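Local coordinates for oxidoreductase, 2OG-Fe oxygenase family protein, putative, expressed (Oryza sativa subsp. japonica, PDB 5XOI), which probably acts as an iron- and 2-oxoglutarate-dependent dioxygenase of the AlkB family, the chain here being its catalytic domain with manganese in the metal site, at residues F19-I28 / V88-A99. Residues are numbered along the deposited sequence; the frame is centred on the assembly and turned at random.
Sequences FLKHDDQVDI and VFSKIVKDAIQA
Phe19 and Leu20, in the loop that leads through the N-cap Lys21 into helix 22-37, pack with its first turns against helix 88-99; the axes of segments 22-28 and 88-99 approach to 11.9 Å, their N-to-C directions 135° apart. Both helices lie over the large antiparallel sheet of the double-stranded beta-helix core characteristic of 2OG-Fe(II) oxygenases, and no hydrogen bond joins the two segments. Ile92 is central: its CG2 meets CD2 of Leu20 at 3.6 Å, the two side chains crossing at about a right angle, while its CD1 reaches toward CD1 of Ile28 and slides past Asp24 in van der Waals contact, the two side chains running in opposite directions. Ile28 also sets CG1 against CE1 of Phe89 at 3.6 Å, and both residues rest on Leu226 of strand 223-229, which ties the helix pair to the sheet. Asp27 and Val88 come from opposite directions, OD2 of Asp27 4.1 Å from CG1 of Val88 and salt-bridged to Arg31. From within the helix, Gln25 NE2 donates back to Leu20 O from above the carbonyl plane. Phe19 swings its ring out toward helix 88-99 with CG anti to the backbone N (chi1 -171°); Ile92 O lies at the ring's edge, 4.0 Å from CE2, CZ is 3.6 Å from Ala96 CA, and CE1 lies 3.9 Å from Ala99 CB.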
ATOM      1  N   PHE A  19      -6.284  -9.129  -7.616  1.00 19.95           N
ATOM      2  CA  PHE A  19      -5.382 -10.200  -7.201  1.00 18.44           C
ATOM      3  C   PHE A  19      -5.848 -10.864  -5.906  1.00 21.04           C
ATOM      4  O   PHE A  19      -5.707 -12.084  -5.743  1.00 19.32           O
ATOM      5  CB  PHE A  19      -3.969  -9.635  -7.044  1.00 16.29           C
ATOM      6  CG  PHE A  19      -2.911 -10.671  -6.833  1.00 16.10           C
ATOM      7  CD1 PHE A  19      -2.489 -11.473  -7.882  1.00 19.40           C
ATOM      8  CD2 PHE A  19      -2.317 -10.829  -5.587  1.00 18.19           C
ATOM      9  CE1 PHE A  19      -1.493 -12.435  -7.690  1.00 18.79           C
ATOM     10  CE2 PHE A  19      -1.323 -11.787  -5.382  1.00 19.05           C
ATOM     11  CZ  PHE A  19      -0.915 -12.590  -6.438  1.00 15.83           C
ATOM     12  N   LEU A  20      -6.402 -10.085  -4.973  1.00 17.38           N
ATOM     13  CA  LEU A  20      -6.828 -10.628  -3.682  1.00 13.50           C
ATOM     14  C   LEU A  20      -8.090 -11.483  -3.823  1.00 20.34           C
ATOM     15  O   LEU A  20      -9.114 -11.014  -4.327  1.00 23.58           O
ATOM     16  CB  LEU A  20      -7.080  -9.484  -2.696  1.00 16.52           C
ATOM     17  CG  LEU A  20      -5.860  -8.610  -2.397  1.00 13.64           C
ATOM     18  CD1 LEU A  20      -6.216  -7.446  -1.448  1.00 19.27           C
ATOM     19  CD2 LEU A  20      -4.752  -9.450  -1.798  1.00 16.48           C
ATOM     20  N   LYS A  21      -8.024 -12.729  -3.342  1.00 21.58           N
ATOM     21  CA  LYS A  21      -9.173 -13.627  -3.421  1.00 28.92           C
ATOM     22  C   LYS A  21     -10.310 -13.132  -2.529  1.00 27.46           C
ATOM     23  O   LYS A  21     -10.112 -12.331  -1.615  1.00 19.49           O
ATOM     24  CB  LYS A  21      -8.802 -15.050  -2.990  1.00 32.24           C
ATOM     25  CG  LYS A  21      -7.739 -15.740  -3.822  1.00 35.51           C
ATOM     26  CD  LYS A  21      -7.714 -17.220  -3.467  1.00 47.25           C
ATOM     27  CE  LYS A  21      -6.300 -17.734  -3.293  1.00 52.98           C
ATOM     28  NZ  LYS A  21      -5.448 -17.353  -4.452  1.00 56.80           N
ATOM     29  N   HIS A  22     -11.512 -13.649  -2.805  1.00 25.98           N
ATOM     30  CA  HIS A  22     -12.720 -13.299  -2.055  1.00 22.45           C
ATOM     31  C   HIS A  22     -12.504 -13.407  -0.552  1.00 22.62           C
ATOM     32  O   HIS A  22     -12.670 -12.429   0.196  1.00 20.34           O
ATOM     33  CB  HIS A  22     -13.867 -14.227  -2.502  1.00 21.72           C
ATOM     34  CG  HIS A  22     -15.131 -14.096  -1.698  1.00 24.76           C
ATOM     35  ND1 HIS A  22     -16.349 -13.795  -2.273  1.00 29.96           N
ATOM     36  CD2 HIS A  22     -15.376 -14.264  -0.376  1.00 29.38           C
ATOM     37  CE1 HIS A  22     -17.283 -13.761  -1.337  1.00 27.55           C
ATOM     38  NE2 HIS A  22     -16.717 -14.034  -0.176  1.00 29.07           N
ATOM     39  N   ASP A  23     -12.174 -14.615  -0.086  1.00 18.88           N
ATOM     40  CA  ASP A  23     -12.099 -14.849   1.352  1.00 24.98           C
ATOM     41  C   ASP A  23     -10.920 -14.109   1.966  1.00 21.79           C
ATOM     42  O   ASP A  23     -10.956 -13.766   3.151  1.00 25.09           O
ATOM     43  CB  ASP A  23     -12.005 -16.352   1.642  1.00 29.20           C
ATOM     44  CG  ASP A  23     -13.375 -17.029   1.701  1.00 28.35           C
ATOM     45  OD1 ASP A  23     -14.395 -16.322   1.846  1.00 29.31           O
ATOM     46  OD2 ASP A  23     -13.436 -18.277   1.613  1.00 31.09           O
ATOM     47  N   ASP A  24      -9.874 -13.857   1.176  1.00 25.38           N
ATOM     48  CA  ASP A  24      -8.729 -13.111   1.682  1.00 20.06           C
ATOM     49  C   ASP A  24      -9.082 -11.654   1.934  1.00 22.67           C
ATOM     50  O   ASP A  24      -8.637 -11.079   2.930  1.00 21.83           O
ATOM     51  CB  ASP A  24      -7.558 -13.207   0.714  1.00 23.40           C
ATOM     52  CG  ASP A  24      -6.988 -14.601   0.652  1.00 30.00           C
ATOM     53  OD1 ASP A  24      -7.162 -15.344   1.646  1.00 33.45           O
ATOM     54  OD2 ASP A  24      -6.378 -14.949  -0.375  1.00 32.00           O
ATOM     55  N   GLN A  25      -9.858 -11.036   1.036  1.00 20.26           N
ATOM     56  CA  GLN A  25     -10.311  -9.665   1.272  1.00 22.31           C
ATOM     57  C   GLN A  25     -11.149  -9.591   2.540  1.00 19.57           C
ATOM     58  O   GLN A  25     -10.973  -8.693   3.374  1.00 19.81           O
ATOM     59  CB  GLN A  25     -11.113  -9.156   0.072  1.00 18.87           C
ATOM     60  CG  GLN A  25     -10.293  -8.859  -1.171  1.00 21.47           C
ATOM     61  CD  GLN A  25     -11.099  -8.140  -2.236  1.00 28.16           C
ATOM     62  OE1 GLN A  25     -11.651  -7.060  -1.997  1.00 24.86           O
ATOM     63  NE2 GLN A  25     -11.172  -8.735  -3.423  1.00 27.03           N
ATOM     64  N   VAL A  26     -12.074 -10.533   2.706  1.00 17.76           N
ATOM     65  CA  VAL A  26     -12.875 -10.542   3.926  1.00 22.06           C
ATOM     66  C   VAL A  26     -11.982 -10.731   5.141  1.00 20.41           C
ATOM     67  O   VAL A  26     -12.133 -10.041   6.158  1.00 20.80           O
ATOM     68  CB  VAL A  26     -13.956 -11.629   3.845  1.00 21.00           C
ATOM     69  CG1 VAL A  26     -14.747 -11.680   5.149  1.00 22.36           C
ATOM     70  CG2 VAL A  26     -14.857 -11.359   2.661  1.00 16.45           C
ATOM     71  N   ASP A  27     -11.027 -11.657   5.046  1.00 18.85           N
ATOM     72  CA  ASP A  27     -10.143 -11.937   6.169  1.00 23.97           C
ATOM     73  C   ASP A  27      -9.283 -10.725   6.498  1.00 15.71           C
ATOM     74  O   ASP A  27      -9.039 -10.434   7.674  1.00 22.34           O
ATOM     75  CB  ASP A  27      -9.270 -13.149   5.840  1.00 25.91           C
ATOM     76  CG  ASP A  27      -8.390 -13.574   6.996  1.00 32.44           C
ATOM     77  OD1 ASP A  27      -8.875 -13.618   8.144  1.00 37.00           O
ATOM     78  OD2 ASP A  27      -7.209 -13.892   6.743  1.00 37.22           O
ATOM     79  N   ILE A  28      -8.825 -10.008   5.467  1.00 16.91           N
ATOM     80  CA  ILE A  28      -7.972  -8.844   5.689  1.00 19.60           C
ATOM     81  C   ILE A  28      -8.752  -7.751   6.407  1.00 20.48           C
ATOM     82  O   ILE A  28      -8.260  -7.155   7.368  1.00 19.14           O
ATOM     83  CB  ILE A  28      -7.380  -8.338   4.361  1.00 18.18           C
ATOM     84  CG1 ILE A  28      -6.306  -9.302   3.848  1.00 21.43           C
ATOM     85  CG2 ILE A  28      -6.774  -6.950   4.546  1.00 21.24           C
ATOM     86  CD1 ILE A  28      -6.041  -9.167   2.366  1.00 23.71           C
ATOM     87  N   VAL A  88      -0.178 -14.598   6.918  1.00 19.16           N
ATOM     88  CA  VAL A  88      -0.959 -14.699   5.690  1.00 29.53           C
ATOM     89  C   VAL A  88      -0.776 -13.451   4.833  1.00 27.77           C
ATOM     90  O   VAL A  88      -0.753 -13.530   3.598  1.00 23.05           O
ATOM     91  CB  VAL A  88      -2.441 -14.975   6.009  1.00 31.43           C
ATOM     92  CG1 VAL A  88      -3.073 -13.806   6.752  1.00 31.53           C
ATOM     93  CG2 VAL A  88      -3.208 -15.286   4.721  1.00 34.78           C
ATOM     94  N   PHE A  89      -0.620 -12.282   5.469  1.00 22.51           N
ATOM     95  CA  PHE A  89      -0.361 -11.058   4.712  1.00 20.45           C
ATOM     96  C   PHE A  89       0.965 -11.160   3.970  1.00 19.65           C
ATOM     97  O   PHE A  89       1.051 -10.852   2.773  1.00 18.89           O
ATOM     98  CB  PHE A  89      -0.341  -9.834   5.643  1.00 23.08           C
ATOM     99  CG  PHE A  89      -1.693  -9.438   6.214  1.00 21.31           C
ATOM    100  CD1 PHE A  89      -2.820 -10.221   6.034  1.00 20.30           C
ATOM    101  CD2 PHE A  89      -1.815  -8.260   6.936  1.00 18.01           C
ATOM    102  CE1 PHE A  89      -4.047  -9.842   6.575  1.00 23.45           C
ATOM    103  CE2 PHE A  89      -3.032  -7.865   7.482  1.00 20.64           C
ATOM    104  CZ  PHE A  89      -4.152  -8.663   7.305  1.00 19.95           C
ATOM    105  N   SER A  90       2.011 -11.601   4.675  1.00 18.98           N
ATOM    106  CA  SER A  90       3.330 -11.757   4.064  1.00 15.70           C
ATOM    107  C   SER A  90       3.296 -12.758   2.919  1.00 20.50           C
ATOM    108  O   SER A  90       3.977 -12.567   1.907  1.00 19.33           O
ATOM    109  CB  SER A  90       4.358 -12.197   5.112  1.00 26.03           C
ATOM    110  OG  SER A  90       4.605 -11.173   6.060  1.00 29.93           O
ATOM    111  N   LYS A  91       2.508 -13.829   3.064  1.00 17.71           N
ATOM    112  CA  LYS A  91       2.377 -14.823   1.994  1.00 21.23           C
ATOM    113  C   LYS A  91       1.806 -14.202   0.726  1.00 22.59           C
ATOM    114  O   LYS A  91       2.309 -14.439  -0.383  1.00 20.33           O
ATOM    115  CB  LYS A  91       1.490 -15.972   2.470  1.00 21.22           C
ATOM    116  CG  LYS A  91       1.094 -16.985   1.394  1.00 30.76           C
ATOM    117  CD  LYS A  91      -0.432 -17.171   1.328  1.00 45.69           C
ATOM    118  CE  LYS A  91      -0.883 -17.843   0.030  1.00 51.60           C
ATOM    119  NZ  LYS A  91      -2.336 -18.183   0.034  1.00 53.62           N
ATOM    120  N   ILE A  92       0.737 -13.413   0.870  1.00 21.11           N
ATOM    121  CA  ILE A  92       0.111 -12.780  -0.285  1.00 16.27           C
ATOM    122  C   ILE A  92       1.076 -11.807  -0.948  1.00 15.16           C
ATOM    123  O   ILE A  92       1.148 -11.733  -2.176  1.00 20.42           O
ATOM    124  CB  ILE A  92      -1.196 -12.076   0.123  1.00 16.60           C
ATOM    125  CG1 ILE A  92      -2.217 -13.097   0.647  1.00 18.51           C
ATOM    126  CG2 ILE A  92      -1.774 -11.320  -1.066  1.00 18.04           C
ATOM    127  CD1 ILE A  92      -3.484 -12.465   1.220  1.00 20.19           C
ATOM    128  N   VAL A  93       1.846 -11.063  -0.143  1.00 14.67           N
ATOM    129  CA  VAL A  93       2.840 -10.138  -0.689  1.00 15.53           C
ATOM    130  C   VAL A  93       3.851 -10.885  -1.560  1.00 14.89           C
ATOM    131  O   VAL A  93       4.178 -10.463  -2.676  1.00 15.43           O
ATOM    132  CB  VAL A  93       3.544  -9.378   0.452  1.00 16.38           C
ATOM    133  CG1 VAL A  93       4.815  -8.715  -0.057  1.00 22.26           C
ATOM    134  CG2 VAL A  93       2.600  -8.319   1.061  1.00 15.83           C
ATOM    135  N   LYS A  94       4.373 -11.992  -1.050  1.00 14.60           N
ATOM    136  CA  LYS A  94       5.366 -12.753  -1.804  1.00 19.51           C
ATOM    137  C   LYS A  94       4.765 -13.364  -3.062  1.00 20.33           C
ATOM    138  O   LYS A  94       5.438 -13.444  -4.103  1.00 20.15           O
ATOM    139  CB  LYS A  94       5.973 -13.831  -0.907  1.00 22.17           C
ATOM    140  CG  LYS A  94       6.996 -13.279   0.071  1.00 26.35           C
ATOM    141  CD  LYS A  94       7.323 -14.280   1.162  1.00 28.43           C
ATOM    142  CE  LYS A  94       7.886 -13.597   2.404  1.00 35.69           C
ATOM    143  NZ  LYS A  94       9.207 -12.975   2.134  1.00 40.43           N
ATOM    144  N   ASP A  95       3.508 -13.814  -2.988  1.00 17.34           N
ATOM    145  CA  ASP A  95       2.817 -14.310  -4.179  1.00 18.43           C
ATOM    146  C   ASP A  95       2.663 -13.210  -5.225  1.00 20.44           C
ATOM    147  O   ASP A  95       2.808 -13.458  -6.431  1.00 17.71           O
ATOM    148  CB  ASP A  95       1.434 -14.860  -3.803  1.00 18.25           C
ATOM    149  CG  ASP A  95       1.501 -16.192  -3.066  1.00 27.23           C
ATOM    150  OD1 ASP A  95       2.578 -16.813  -3.009  1.00 26.48           O
ATOM    151  OD2 ASP A  95       0.454 -16.615  -2.536  1.00 29.44           O
ATOM    152  N   ALA A  96       2.345 -11.988  -4.781  1.00 16.83           N
ATOM    153  CA  ALA A  96       2.185 -10.873  -5.709  1.00 18.51           C
ATOM    154  C   ALA A  96       3.492 -10.558  -6.424  1.00 17.09           C
ATOM    155  O   ALA A  96       3.502 -10.295  -7.634  1.00 18.46           O
ATOM    156  CB  ALA A  96       1.673  -9.641  -4.959  1.00 18.74           C
ATOM    157  N   ILE A  97       4.603 -10.580  -5.689  1.00 15.65           N
ATOM    158  CA  ILE A  97       5.913 -10.379  -6.299  1.00 17.18           C
ATOM    159  C   ILE A  97       6.214 -11.502  -7.280  1.00 16.07           C
ATOM    160  O   ILE A  97       6.662 -11.258  -8.405  1.00 20.92           O
ATOM    161  CB  ILE A  97       6.992 -10.267  -5.209  1.00 15.92           C
ATOM    162  CG1 ILE A  97       6.743  -9.005  -4.377  1.00 16.74           C
ATOM    163  CG2 ILE A  97       8.373 -10.199  -5.834  1.00 20.44           C
ATOM    164  CD1 ILE A  97       7.613  -8.928  -3.155  1.00 16.80           C
ATOM    165  N   GLN A  98       5.976 -12.747  -6.867  1.00 15.23           N
ATOM    166  CA  GLN A  98       6.207 -13.875  -7.764  1.00 17.04           C
ATOM    167  C   GLN A  98       5.377 -13.746  -9.038  1.00 19.60           C
ATOM    168  O   GLN A  98       5.878 -13.965 -10.148  1.00 17.99           O
ATOM    169  CB  GLN A  98       5.883 -15.186  -7.046  1.00 23.80           C
ATOM    170  CG  GLN A  98       7.017 -15.744  -6.205  1.00 31.91           C
ATOM    171  CD  GLN A  98       6.783 -17.198  -5.809  1.00 46.34           C
ATOM    172  OE1 GLN A  98       5.642 -17.667  -5.764  1.00 49.92           O
ATOM    173  NE2 GLN A  98       7.869 -17.923  -5.542  1.00 52.38           N
ATOM    174  N   ALA A  99       4.100 -13.382  -8.900  1.00 16.16           N
ATOM    175  CA  ALA A  99       3.258 -13.223 -10.079  1.00 16.44           C
ATOM    176  C   ALA A  99       3.749 -12.082 -10.952  1.00 17.22           C
ATOM    177  O   ALA A  99       3.761 -12.193 -12.186  1.00 16.89           O
ATOM    178  CB  ALA A  99       1.800 -12.995  -9.666  1.00 18.55           C
TER